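Local coordinates for endoglucanase (Humicola insolens, PDB 1DYS), which hydrolyses internal beta-1,4-glucosidic linkages in cellulose and related beta-glucans as a glycoside hydrolase family 6 endoglucanase, at residues P260-I265 with N302-V307; N224-S229 with D242-A247; P79-V84 with V130-I135; Q122-A127 with S173-Y178. One frame throughout, in Å; residues are numbered along the deposited sequence.

Contact 1: residues P260-I265 with N302-V307; sequences PTQFII and NVDAIV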
loop_
_atom_site.group_PDB
_atom_site.type_symbol
_atom_site.label_atom_id
_atom_site.label_comp_id
_atom_site.label_asym_id
_atom_site.label_seq_id
_atom_site.Cartn_x
_atom_site.Cartn_y
_atom_site.Cartn_z
ATOM N N PRO A 260 1.178 34.091 3.110
ATOM C CA PRO A 260 -0.118 33.772 2.555
ATOM C C PRO A 260 -1.109 33.310 3.610
ATOM O O PRO A 260 -0.757 32.860 4.686
ATOM C CB PRO A 260 0.044 32.727 1.440
ATOM C CG PRO A 260 1.483 32.348 1.578
ATOM C CD PRO A 260 2.239 33.305 2.457
ATOM N N THR A 261 -2.386 33.518 3.308
ATOM C CA THR A 261 -3.456 33.254 4.264
ATOM C C THR A 261 -4.599 32.354 3.823
ATOM O O THR A 261 -5.399 31.989 4.699
ATOM C CB THR A 261 -4.144 34.641 4.518
ATOM O OG1 THR A 261 -4.518 35.217 3.263
ATOM C CG2 THR A 261 -3.212 35.601 5.236
ATOM N N GLN A 262 -4.777 32.043 2.565
ATOM C CA GLN A 262 -5.979 31.458 2.013
ATOM C C GLN A 262 -6.132 29.947 2.127
ATOM O O GLN A 262 -5.185 29.251 1.835
ATOM C CB GLN A 262 -6.181 31.870 0.551
ATOM C CG GLN A 262 -6.214 33.396 0.394
ATOM C CD GLN A 262 -7.325 34.038 1.223
ATOM O OE1 GLN A 262 -7.044 34.707 2.204
ATOM N NE2 GLN A 262 -8.582 33.821 0.867
ATOM N N PHE A 263 -7.324 29.485 2.518
ATOM C CA PHE A 263 -7.514 28.048 2.716
ATOM C C PHE A 263 -8.453 27.399 1.710
ATOM O O PHE A 263 -9.365 28.009 1.183
ATOM C CB PHE A 263 -8.202 27.781 4.078
ATOM C CG PHE A 263 -7.244 27.679 5.220
ATOM C CD1 PHE A 263 -6.542 28.802 5.638
ATOM C CD2 PHE A 263 -6.914 26.477 5.829
ATOM C CE1 PHE A 263 -5.622 28.743 6.644
ATOM C CE2 PHE A 263 -6.018 26.412 6.861
ATOM C CZ PHE A 263 -5.328 27.545 7.295
ATOM N N ILE A 264 -8.294 26.091 1.520
ATOM C CA ILE A 264 -9.278 25.244 0.858
ATOM C C ILE A 264 -9.546 24.151 1.909
ATOM O O ILE A 264 -8.597 23.796 2.574
ATOM C CB ILE A 264 -9.072 24.621 -0.508
ATOM C CG1 ILE A 264 -7.730 23.869 -0.557
ATOM C CG2 ILE A 264 -9.098 25.748 -1.549
ATOM C CD1 ILE A 264 -7.329 23.361 -1.921
ATOM N N ILE A 265 -10.812 23.826 2.187
ATOM C CA ILE A 265 -11.099 22.945 3.332
ATOM C C ILE A 265 -11.916 21.751 2.867
ATOM O O ILE A 265 -12.929 21.866 2.204
ATOM C CB ILE A 265 -11.956 23.659 4.403
ATOM C CG1 ILE A 265 -11.113 24.772 5.033
ATOM C CG2 ILE A 265 -12.382 22.697 5.519
ATOM C CD1 ILE A 265 -11.673 25.475 6.225
ATOM N N ASN A 302 -10.904 34.223 4.524
ATOM C CA ASN A 302 -9.693 33.432 4.540
ATOM C C ASN A 302 -9.882 32.086 3.867
ATOM O O ASN A 302 -8.900 31.347 3.811
ATOM C CB ASN A 302 -9.335 33.155 6.017
ATOM C CG ASN A 302 -9.224 34.473 6.786
ATOM O OD1 ASN A 302 -9.905 34.704 7.785
ATOM N ND2 ASN A 302 -8.320 35.295 6.294
ATOM N N VAL A 303 -11.086 31.768 3.443
ATOM C CA VAL A 303 -11.325 30.429 2.874
ATOM C C VAL A 303 -11.752 30.583 1.419
ATOM O O VAL A 303 -12.863 30.998 1.100
ATOM C CB VAL A 303 -12.357 29.643 3.696
ATOM C CG1 VAL A 303 -12.550 28.236 3.109
ATOM C CG2 VAL A 303 -11.930 29.462 5.153
ATOM N N ASP A 304 -10.839 30.287 0.489
ATOM C CA ASP A 304 -11.118 30.297 -0.915
ATOM C C ASP A 304 -12.266 29.362 -1.344
ATOM O O ASP A 304 -13.085 29.653 -2.214
ATOM C CB ASP A 304 -9.916 29.884 -1.786
ATOM C CG ASP A 304 -8.865 30.958 -1.957
ATOM O OD1 ASP A 304 -9.144 32.154 -1.740
ATOM O OD2 ASP A 304 -7.715 30.619 -2.330
ATOM N N ALA A 305 -12.301 28.148 -0.798
ATOM C CA ALA A 305 -13.337 27.219 -1.233
ATOM C C ALA A 305 -13.475 26.035 -0.289
ATOM O O ALA A 305 -12.537 25.676 0.434
ATOM C CB ALA A 305 -13.030 26.697 -2.642
ATOM N N ILE A 306 -14.678 25.490 -0.279
ATOM C CA ILE A 306 -14.909 24.188 0.355
ATOM C C ILE A 306 -14.738 23.212 -0.802
ATOM O O ILE A 306 -15.224 23.486 -1.901
ATOM C CB ILE A 306 -16.301 24.020 1.019
ATOM C CG1 ILE A 306 -16.282 24.883 2.282
ATOM C CG2 ILE A 306 -16.583 22.539 1.295
ATOM C CD1 ILE A 306 -17.597 25.266 2.910
ATOM N N VAL A 307 -13.894 22.189 -0.655
ATOM C CA VAL A 307 -13.659 21.187 -1.677
ATOM C C VAL A 307 -13.830 19.781 -1.102
ATOM O O VAL A 307 -14.090 19.598 0.112
ATOM C CB VAL A 307 -12.211 21.314 -2.265
ATOM C CG1 VAL A 307 -12.058 22.646 -2.996
ATOM C CG2 VAL A 307 -11.217 21.173 -1.110
#

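Contact 2: residues N224-S229 with D242-A247; sequences NPYSTS and DESRYA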
loop_
_atom_site.group_PDB
_atom_site.type_symbol
_atom_site.label_atom_id
_atom_site.label_comp_id
_atom_site.label_asym_id
_atom_site.label_seq_id
_atom_site.Cartn_x
_atom_site.Cartn_y
_atom_site.Cartn_z
ATOM N N ASN A 224 -13.775 16.951 10.503
ATOM C CA ASN A 224 -14.215 18.139 11.236
ATOM C C ASN A 224 -15.219 18.936 10.405
ATOM O O ASN A 224 -15.222 18.910 9.186
ATOM C CB ASN A 224 -13.021 19.020 11.541
ATOM C CG ASN A 224 -11.917 18.420 12.372
ATOM O OD1 ASN A 224 -12.192 17.471 13.097
ATOM N ND2 ASN A 224 -10.705 18.976 12.306
ATOM N N PRO A 225 -16.189 19.536 11.092
ATOM C CA PRO A 225 -17.178 20.359 10.418
ATOM C C PRO A 225 -16.545 21.682 10.037
ATOM O O PRO A 225 -15.634 22.156 10.713
ATOM C CB PRO A 225 -18.274 20.578 11.492
ATOM C CG PRO A 225 -17.451 20.508 12.745
ATOM C CD PRO A 225 -16.236 19.606 12.539
ATOM N N TYR A 226 -16.999 22.229 8.919
ATOM C CA TYR A 226 -16.557 23.529 8.451
ATOM C C TYR A 226 -17.011 24.592 9.457
ATOM O O TYR A 226 -16.208 25.297 10.038
ATOM C CB TYR A 226 -17.103 23.846 7.057
ATOM C CG TYR A 226 -16.736 25.250 6.616
ATOM C CD1 TYR A 226 -15.423 25.602 6.366
ATOM C CD2 TYR A 226 -17.705 26.221 6.447
ATOM C CE1 TYR A 226 -15.050 26.872 5.974
ATOM C CE2 TYR A 226 -17.353 27.501 6.051
ATOM C CZ TYR A 226 -16.041 27.827 5.813
ATOM O OH TYR A 226 -15.675 29.088 5.434
ATOM N N SER A 227 -18.319 24.677 9.723
ATOM C CA SER A 227 -18.791 25.751 10.602
ATOM C C SER A 227 -19.945 25.274 11.487
ATOM O O SER A 227 -20.920 24.799 10.904
ATOM C CB SER A 227 -19.292 26.910 9.723
ATOM O OG SER A 227 -19.706 28.021 10.509
ATOM N N THR A 228 -19.747 25.363 12.787
ATOM C CA THR A 228 -20.834 24.974 13.690
ATOM C C THR A 228 -20.732 25.718 15.009
ATOM O O THR A 228 -19.710 26.065 15.583
ATOM C CB THR A 228 -20.967 23.464 13.906
ATOM O OG1 THR A 228 -21.936 23.235 14.958
ATOM C CG2 THR A 228 -19.687 22.819 14.371
ATOM N N SER A 229 -21.935 25.973 15.565
ATOM C CA SER A 229 -22.067 26.636 16.845
ATOM C C SER A 229 -22.129 25.607 17.970
ATOM O O SER A 229 -22.203 25.947 19.149
ATOM C CB SER A 229 -23.315 27.512 16.961
ATOM O OG SER A 229 -24.397 26.910 16.281
ATOM N N ASP A 242 -13.768 24.471 14.786
ATOM C CA ASP A 242 -14.290 24.071 13.485
ATOM C C ASP A 242 -13.258 24.570 12.479
ATOM O O ASP A 242 -12.313 25.284 12.897
ATOM C CB ASP A 242 -15.720 24.468 13.223
ATOM C CG ASP A 242 -15.989 25.944 13.284
ATOM O OD1 ASP A 242 -15.009 26.710 13.226
ATOM O OD2 ASP A 242 -17.175 26.328 13.398
ATOM N N GLU A 243 -13.342 24.074 11.249
ATOM C CA GLU A 243 -12.334 24.402 10.248
ATOM C C GLU A 243 -12.387 25.843 9.801
ATOM O O GLU A 243 -11.355 26.416 9.443
ATOM C CB GLU A 243 -12.408 23.372 9.122
ATOM C CG GLU A 243 -12.058 21.980 9.678
ATOM C CD GLU A 243 -10.572 21.885 10.017
ATOM O OE1 GLU A 243 -9.792 22.067 9.060
ATOM O OE2 GLU A 243 -10.202 21.707 11.180
ATOM N N SER A 244 -13.583 26.444 9.819
ATOM C CA SER A 244 -13.691 27.861 9.482
ATOM C C SER A 244 -12.894 28.648 10.518
ATOM O O SER A 244 -12.147 29.535 10.097
ATOM C CB SER A 244 -15.144 28.325 9.475
ATOM O OG SER A 244 -15.157 29.730 9.186
ATOM N N ARG A 245 -12.997 28.344 11.819
ATOM C CA ARG A 245 -12.217 29.113 12.788
ATOM C C ARG A 245 -10.744 28.730 12.738
ATOM O O ARG A 245 -9.849 29.550 12.933
ATOM C CB ARG A 245 -12.773 29.061 14.201
ATOM C CG ARG A 245 -14.046 29.941 14.252
ATOM C CD ARG A 245 -14.739 29.656 15.576
ATOM N NE ARG A 245 -15.654 28.508 15.442
ATOM C CZ ARG A 245 -16.391 28.109 16.479
ATOM N NH1 ARG A 245 -16.243 28.752 17.642
ATOM N NH2 ARG A 245 -17.237 27.102 16.364
ATOM N N TYR A 246 -10.453 27.473 12.362
ATOM C CA TYR A 246 -9.024 27.108 12.232
ATOM C C TYR A 246 -8.373 27.949 11.137
ATOM O O TYR A 246 -7.291 28.492 11.380
ATOM C CB TYR A 246 -8.895 25.614 11.931
ATOM C CG TYR A 246 -7.465 25.144 11.711
ATOM C CD1 TYR A 246 -6.446 25.439 12.590
ATOM C CD2 TYR A 246 -7.155 24.356 10.612
ATOM C CE1 TYR A 246 -5.137 25.016 12.389
ATOM C CE2 TYR A 246 -5.864 23.918 10.385
ATOM C CZ TYR A 246 -4.864 24.235 11.289
ATOM O OH TYR A 246 -3.568 23.841 11.061
ATOM N N ALA A 247 -9.049 28.077 9.988
ATOM C CA ALA A 247 -8.564 28.852 8.851
ATOM C C ALA A 247 -8.299 30.304 9.227
ATOM O O ALA A 247 -7.251 30.870 8.903
ATOM C CB ALA A 247 -9.504 28.759 7.654
HETATM O O HOH W 1 -17.686 28.883 12.266
#

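Contact 3: residues P79-V84 with V130-I135; sequences PIVGLV and VQFAVI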
loop_
_atom_site.group_PDB
_atom_site.type_symbol
_atom_site.label_atom_id
_atom_site.label_comp_id
_atom_site.label_asym_id
_atom_site.label_seq_id
_atom_site.Cartn_x
_atom_site.Cartn_y
_atom_site.Cartn_z
ATOM N N PRO A 79 -13.466 24.316 -15.625
ATOM C CA PRO A 79 -12.979 23.458 -14.559
ATOM C C PRO A 79 -11.738 23.968 -13.875
ATOM O O PRO A 79 -10.971 24.788 -14.391
ATOM C CB PRO A 79 -12.683 22.090 -15.230
ATOM C CG PRO A 79 -12.425 22.474 -16.661
ATOM C CD PRO A 79 -13.125 23.776 -16.936
ATOM N N ILE A 80 -11.574 23.434 -12.662
ATOM C CA ILE A 80 -10.271 23.579 -11.994
ATOM C C ILE A 80 -9.987 22.158 -11.500
ATOM O O ILE A 80 -10.878 21.532 -10.938
ATOM C CB ILE A 80 -10.184 24.661 -10.948
ATOM C CG1 ILE A 80 -8.772 24.675 -10.335
ATOM C CG2 ILE A 80 -11.292 24.493 -9.899
ATOM C CD1 ILE A 80 -8.475 25.886 -9.470
ATOM N N VAL A 81 -8.809 21.654 -11.844
ATOM C CA VAL A 81 -8.458 20.286 -11.436
ATOM C C VAL A 81 -7.772 20.223 -10.074
ATOM O O VAL A 81 -6.801 20.947 -9.907
ATOM C CB VAL A 81 -7.438 19.753 -12.478
ATOM C CG1 VAL A 81 -6.905 18.376 -12.081
ATOM C CG2 VAL A 81 -8.091 19.719 -13.851
ATOM N N GLY A 82 -8.261 19.407 -9.143
ATOM C CA GLY A 82 -7.567 19.298 -7.847
ATOM C C GLY A 82 -6.651 18.066 -7.938
ATOM O O GLY A 82 -7.122 16.981 -8.283
ATOM N N LEU A 83 -5.383 18.289 -7.545
ATOM C CA LEU A 83 -4.408 17.183 -7.506
ATOM C C LEU A 83 -3.785 17.151 -6.104
ATOM O O LEU A 83 -3.487 18.220 -5.568
ATOM C CB LEU A 83 -3.261 17.353 -8.509
ATOM C CG LEU A 83 -3.694 17.357 -9.982
ATOM C CD1 LEU A 83 -2.443 17.617 -10.843
ATOM C CD2 LEU A 83 -4.371 16.063 -10.348
ATOM N N VAL A 84 -3.517 15.953 -5.589
ATOM C CA VAL A 84 -2.864 15.853 -4.268
ATOM C C VAL A 84 -1.432 15.350 -4.545
ATOM O O VAL A 84 -1.301 14.315 -5.167
ATOM C CB VAL A 84 -3.563 14.852 -3.334
ATOM C CG1 VAL A 84 -2.939 14.991 -1.939
ATOM C CG2 VAL A 84 -5.062 15.167 -3.226
ATOM N N VAL A 130 -4.941 24.522 -18.691
ATOM C CA VAL A 130 -5.739 24.002 -17.573
ATOM C C VAL A 130 -5.400 24.660 -16.251
ATOM O O VAL A 130 -4.234 24.877 -15.923
ATOM C CB VAL A 130 -5.461 22.481 -17.508
ATOM C CG1 VAL A 130 -6.189 21.809 -16.350
ATOM C CG2 VAL A 130 -5.874 21.826 -18.830
ATOM N N GLN A 131 -6.449 24.934 -15.438
ATOM C CA GLN A 131 -6.136 25.489 -14.120
ATOM C C GLN A 131 -5.980 24.366 -13.084
ATOM O O GLN A 131 -6.856 23.489 -13.103
ATOM C CB GLN A 131 -7.268 26.450 -13.652
ATOM C CG GLN A 131 -7.299 27.667 -14.603
ATOM C CD GLN A 131 -6.190 28.661 -14.342
ATOM O OE1 GLN A 131 -5.830 28.966 -13.201
ATOM N NE2 GLN A 131 -5.588 29.166 -15.425
ATOM N N PHE A 132 -4.980 24.455 -12.217
ATOM C CA PHE A 132 -4.772 23.411 -11.229
ATOM C C PHE A 132 -4.719 23.959 -9.812
ATOM O O PHE A 132 -4.119 25.002 -9.540
ATOM C CB PHE A 132 -3.400 22.724 -11.463
ATOM C CG PHE A 132 -3.257 21.975 -12.755
ATOM C CD1 PHE A 132 -3.679 20.666 -12.936
ATOM C CD2 PHE A 132 -2.760 22.642 -13.876
ATOM C CE1 PHE A 132 -3.548 20.037 -14.140
ATOM C CE2 PHE A 132 -2.670 22.014 -15.103
ATOM C CZ PHE A 132 -3.030 20.685 -15.252
ATOM N N ALA A 133 -5.350 23.218 -8.900
ATOM C CA ALA A 133 -5.191 23.454 -7.481
ATOM C C ALA A 133 -4.435 22.228 -6.912
ATOM O O ALA A 133 -4.950 21.120 -7.041
ATOM C CB ALA A 133 -6.473 23.539 -6.672
ATOM N N VAL A 134 -3.230 22.484 -6.434
ATOM C CA VAL A 134 -2.424 21.346 -5.975
ATOM C C VAL A 134 -2.259 21.450 -4.482
ATOM O O VAL A 134 -1.735 22.393 -3.912
ATOM C CB VAL A 134 -1.028 21.332 -6.652
ATOM C CG1 VAL A 134 -0.177 20.197 -6.089
ATOM C CG2 VAL A 134 -1.172 21.244 -8.157
ATOM N N ILE A 135 -2.669 20.392 -3.765
ATOM C CA ILE A 135 -2.494 20.259 -2.361
ATOM C C ILE A 135 -1.138 19.580 -2.160
ATOM O O ILE A 135 -0.873 18.518 -2.714
ATOM C CB ILE A 135 -3.628 19.481 -1.690
ATOM C CG1 ILE A 135 -4.848 20.413 -1.682
ATOM C CG2 ILE A 135 -3.199 19.006 -0.306
ATOM C CD1 ILE A 135 -6.075 19.796 -1.006
HETATM O O HOH W 2 -9.156 24.327 -16.582
#

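Contact 4: residues Q122-A127 with S173-Y178; sequences QKLKAA and SHIHLY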
loop_
_atom_site.group_PDB
_atom_site.type_symbol
_atom_site.label_atom_id
_atom_site.label_comp_id
_atom_site.label_asym_id
_atom_site.label_seq_id
_atom_site.Cartn_x
_atom_site.Cartn_y
_atom_site.Cartn_z
ATOM N N GLN A 122 6.405 18.816 -15.093
ATOM C CA GLN A 122 6.418 18.803 -16.558
ATOM C C GLN A 122 4.998 18.718 -17.091
ATOM O O GLN A 122 4.618 19.460 -18.010
ATOM C CB GLN A 122 7.230 17.598 -17.065
ATOM C CG GLN A 122 7.211 17.428 -18.586
ATOM C CD GLN A 122 7.955 16.164 -18.990
ATOM O OE1 GLN A 122 8.618 15.489 -18.196
ATOM N NE2 GLN A 122 7.866 15.806 -20.267
ATOM N N LYS A 123 4.213 17.777 -16.536
ATOM C CA LYS A 123 2.844 17.600 -17.001
ATOM C C LYS A 123 1.964 18.814 -16.751
ATOM O O LYS A 123 1.191 19.217 -17.621
ATOM C CB LYS A 123 2.240 16.427 -16.176
ATOM C CG LYS A 123 2.778 15.097 -16.725
ATOM C CD LYS A 123 2.141 13.988 -15.870
ATOM C CE LYS A 123 2.841 12.647 -16.128
ATOM N NZ LYS A 123 2.667 12.188 -17.519
ATOM N N LEU A 124 2.121 19.471 -15.596
ATOM C CA LEU A 124 1.282 20.654 -15.349
ATOM C C LEU A 124 1.752 21.856 -16.167
ATOM O O LEU A 124 0.882 22.588 -16.644
ATOM C CB LEU A 124 1.259 21.001 -13.859
ATOM C CG LEU A 124 0.170 20.313 -13.024
ATOM C CD1 LEU A 124 0.310 18.795 -13.055
ATOM C CD2 LEU A 124 0.334 20.766 -11.579
ATOM N N LYS A 125 3.058 22.052 -16.326
ATOM C CA LYS A 125 3.521 23.231 -17.091
ATOM C C LYS A 125 3.191 23.041 -18.558
ATOM O O LYS A 125 2.966 24.044 -19.252
ATOM C CB LYS A 125 5.019 23.476 -16.860
ATOM C CG LYS A 125 5.313 24.039 -15.470
ATOM C CD LYS A 125 6.812 24.228 -15.219
ATOM C CE LYS A 125 6.985 24.903 -13.866
ATOM N NZ LYS A 125 8.395 25.037 -13.465
ATOM N N ALA A 126 3.103 21.810 -19.055
ATOM C CA ALA A 126 2.714 21.609 -20.469
ATOM C C ALA A 126 1.250 21.938 -20.658
ATOM O O ALA A 126 0.843 22.472 -21.700
ATOM C CB ALA A 126 3.016 20.178 -20.885
ATOM N N ALA A 127 0.423 21.686 -19.636
ATOM C CA ALA A 127 -1.013 21.938 -19.775
ATOM C C ALA A 127 -1.366 23.325 -19.293
ATOM O O ALA A 127 -2.150 23.550 -18.357
ATOM C CB ALA A 127 -1.788 20.855 -19.002
ATOM N N SER A 173 1.311 30.701 -13.573
ATOM C CA SER A 173 0.051 31.391 -13.308
ATOM C C SER A 173 -1.173 30.488 -13.304
ATOM O O SER A 173 -2.208 30.933 -12.800
ATOM C CB SER A 173 -0.116 32.512 -14.342
ATOM O OG SER A 173 -0.452 31.980 -15.603
ATOM N N HIS A 174 -1.106 29.262 -13.824
ATOM C CA HIS A 174 -2.241 28.366 -13.880
ATOM C C HIS A 174 -2.130 27.260 -12.816
ATOM O O HIS A 174 -2.986 26.394 -12.742
ATOM C CB HIS A 174 -2.432 27.754 -15.269
ATOM C CG HIS A 174 -1.266 26.875 -15.647
ATOM N ND1 HIS A 174 0.006 27.365 -15.851
ATOM C CD2 HIS A 174 -1.206 25.539 -15.836
ATOM C CE1 HIS A 174 0.805 26.358 -16.168
ATOM N NE2 HIS A 174 0.109 25.222 -16.126
ATOM N N ILE A 175 -1.094 27.385 -11.990
ATOM C CA ILE A 175 -0.900 26.412 -10.903
ATOM C C ILE A 175 -1.038 27.124 -9.564
ATOM O O ILE A 175 -0.309 28.064 -9.231
ATOM C CB ILE A 175 0.496 25.764 -10.967
ATOM C CG1 ILE A 175 0.726 25.022 -12.279
ATOM C CG2 ILE A 175 0.679 24.813 -9.773
ATOM C CD1 ILE A 175 2.172 24.520 -12.431
ATOM N N HIS A 176 -2.001 26.675 -8.734
ATOM C CA HIS A 176 -2.306 27.289 -7.451
ATOM C C HIS A 176 -1.999 26.333 -6.305
ATOM O O HIS A 176 -2.599 25.274 -6.241
ATOM C CB HIS A 176 -3.789 27.690 -7.448
ATOM C CG HIS A 176 -4.088 28.463 -8.715
ATOM N ND1 HIS A 176 -3.745 29.802 -8.843
ATOM C CD2 HIS A 176 -4.605 28.055 -9.884
ATOM C CE1 HIS A 176 -4.101 30.169 -10.072
ATOM N NE2 HIS A 176 -4.620 29.155 -10.725
ATOM N N LEU A 177 -0.980 26.693 -5.539
ATOM C CA LEU A 177 -0.481 25.777 -4.513
ATOM C C LEU A 177 -1.090 26.020 -3.165
ATOM O O LEU A 177 -1.127 27.135 -2.661
ATOM C CB LEU A 177 1.045 25.898 -4.460
ATOM C CG LEU A 177 1.785 25.601 -5.769
ATOM C CD1 LEU A 177 3.281 25.857 -5.599
ATOM C CD2 LEU A 177 1.542 24.172 -6.230
ATOM N N TYR A 178 -1.546 24.924 -2.528
ATOM C CA TYR A 178 -2.102 24.966 -1.190
ATOM C C TYR A 178 -1.305 23.991 -0.346
ATOM O O TYR A 178 -1.350 22.767 -0.546
ATOM C CB TYR A 178 -3.595 24.603 -1.236
ATOM C CG TYR A 178 -4.481 25.643 -1.927
ATOM C CD1 TYR A 178 -4.997 26.698 -1.169
ATOM C CD2 TYR A 178 -4.771 25.570 -3.265
ATOM C CE1 TYR A 178 -5.828 27.642 -1.762
ATOM C CE2 TYR A 178 -5.569 26.519 -3.883
ATOM C CZ TYR A 178 -6.080 27.543 -3.122
ATOM O OH TYR A 178 -6.883 28.441 -3.779
#

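Contact 1: residues P260-I265 with N302-V307
Gln-262 reaches across to Asp-304 from the start of its strand. CB lies 3.5 Å from Asp-304 OD2, and CG comes next to OD1 of the same carboxylate. A bend at chi2 (-59°) then folds the amide back over the start of 302-307. There OE1 accepts from Thr-261 OG1 in the carbonyl plane, on a lone pair, while NE2 donates to Asp-304 OD1 at 3.1 Å. This bond is almost straight (177°) and lies in the amide plane, yet it meets the carboxylate from above its plane. Asp-304 OD2 is engaged elsewhere, by Tyr-178 OH and in a salt bridge with Arg-214, and NE2 has a further acceptor in Pro-301 O. The two strands are parallel neighbours in the family 6 barrel-like sheet, and their register slips by one residue between Phe-263 and Ile-264, a beta bulge. Before it, Phe-263 N donates to Asn-302 O (2.8 Å); at it, Asp-304 N makes only a weak bond to Phe-263 O. Regular pairing resumes with Ile-265 N to Ala-305 O (3.1 Å) and Val-307 N to Ile-265 O (3.0 Å). On the face that packs against helix 243-255, the Ile-265 and Val-303 side chains cross at about a right angle, with Ile-265 CD1 4.1 Å from Val-303 CG2. On the other, Ile-264 CB packs against Val-307 CG2 at 4.1 Å.

Contact 2: residues N224-S229 with D242-A247
A capped helix start is the motif here: Asp-242 is the N-cap of helix 243-255, and the 224-229 loop folds against that end. Asp-242 CG stands between the backbone N and the carbonyl carbon (chi1 59°), which turns the carboxylate back over the first turn. OD1 takes the capping bond from Arg-245 N. Arg-245 also grips the carboxylate side-on in a salt bridge, NE to OD1 from the face opposite the capping amide and NH2 to OD2 from above the plane. OD2 receives Thr-228 N from the loop at 2.8 Å, on its anti side; a water joins it to Ser-227 OG. Two loop carbonyls serve the helix's first amides: Glu-243 N reaches Pro-225 O at 3.0 Å and Ser-244 N reaches Tyr-226 O at 2.9 Å. Ser-244 CB sits over one face of the Tyr-226 ring, a CH-pi contact 3.9 Å from the centroid. Asn-224 ND2 donates to Glu-243 OE2 (3.0 Å), an oxygen that also accepts from Gly-184 N; ND2 further bonds Asn-183, a probable substrate-binding residue, while Asn-224 OD1 accepts from Arg-276. The Tyr-226 ring rests on Ile-265, Val-303 and Ile-306 of strands 262-266 and 303-307, and Tyr-226 OH bonds Thr-298 O.

Contact 3: residues P79-V84 with V130-I135
Pro-79 and Gln-131 are joined, ahead of the first bridge (Val-81 with Phe-132), by a water that donates to Pro-79 O and accepts from Gln-131 N. Ile-80 comes next, its CG1 anti to the backbone N (chi1 179°), a setting that lays the chain along the partner strand: CG1 is 3.6 Å from Gln-131 O, and CD1 goes on to Ala-133 CB. Val-81 then opens the backbone pairing. Its N donates to Gln-131 O and its O accepts from Ala-133 N at 2.9 Å, both bonds close to straight. Its side chain turns to the other face, where CG2 meets Val-130 CG1 at 3.8 Å and CB lies 3.9 Å from Phe-132 CD1, the Val-81 and Phe-132 side chains side by side and pointing the same way. Val-130 CG1 in turn lies over one face of the Phe-132 ring, toward its rim. Gly-82 brings its CA to 3.3 Å from Ala-133 O, a CA-H...O contact. Leu-83 N donates to that same carbonyl, and Leu-83 O accepts from Ile-135 N at 2.9 Å. Leu-83 CD1 also touches Phe-132 CD1, so Val-81 and Leu-83 share one ring atom; helices 60-74 and 108-126 pack on this face. Val-84 sets CG1 against Ile-135 CG2, next to Trp-52, a probable substrate-binding residue. Strand 79-85, helix 108-126 and strand 132-136 form a beta-alpha-beta crossover. Backbone bonds supply the polar pairing of its two strands, whereas the side chains meeting across them are almost wholly apolar, which suits a buried sheet.

Contact 4: residues Q122-A127 with S173-Y178
The hydrogen bond of this contact runs from His-174 NE2 to Leu-124 O, 2.8 Å long and nearly straight at 171°. The carbonyl oxygen lies at the edge of the imidazole, in the ring plane, but NE2 stands well above the plane of the Leu-124 carbonyl, not on a lone pair. His-174 CG sits between its own backbone N and carbonyl carbon (chi1 64°), which points the ring at the end of helix 108-126. A second carbonyl, Ala-127 O, comes within 3.3 Å of His-174 CD2. Lys-125 NZ bonds Gln-169 O, outside the pair. Among apolar contacts, Ile-175 CD1 meets Leu-124 CB at 3.9 Å, and it also lies near Lys-125 CG, at 4.4 Å. Ile-175 CG1 covers one face of the neighbouring His-174 ring, over its centre. Leu-124 continues inward onto Phe-132 and Val-134 of strand 132-136. The pairing thus ties the last turn of helix 108-126 to the start of strand 175-180, away from the substrate-binding and catalytic residues. Because Leu-124 O is in the helix's final turn, where carbonyls run short of backbone amides, the imidazole N-H probably serves an oxygen that the helix itself holds only weakly, through Ala-127 N.

Contacts 1 and 3 are buried pairings within one parallel sheet, each built on backbone bonds, but contact 1 carries a bulge and a polar Gln-Asp pair while contact 3 is regular and apolar. Contacts 2 and 4 instead attach helix ends: contact 2, partly buried and near residues that probably bind substrate, caps a helix start with a carboxylate and loop carbonyls; contact 4, buried too but farther from the chain's centre than contacts 1 and 3, serves a helix's last turn through an imidazole. The helix of contact 4 links the two strands of contact 3 along the chain, and strand 175-180 lies beside 132-136. Contact 4's strand also reaches contact 1, which packs against contact 2.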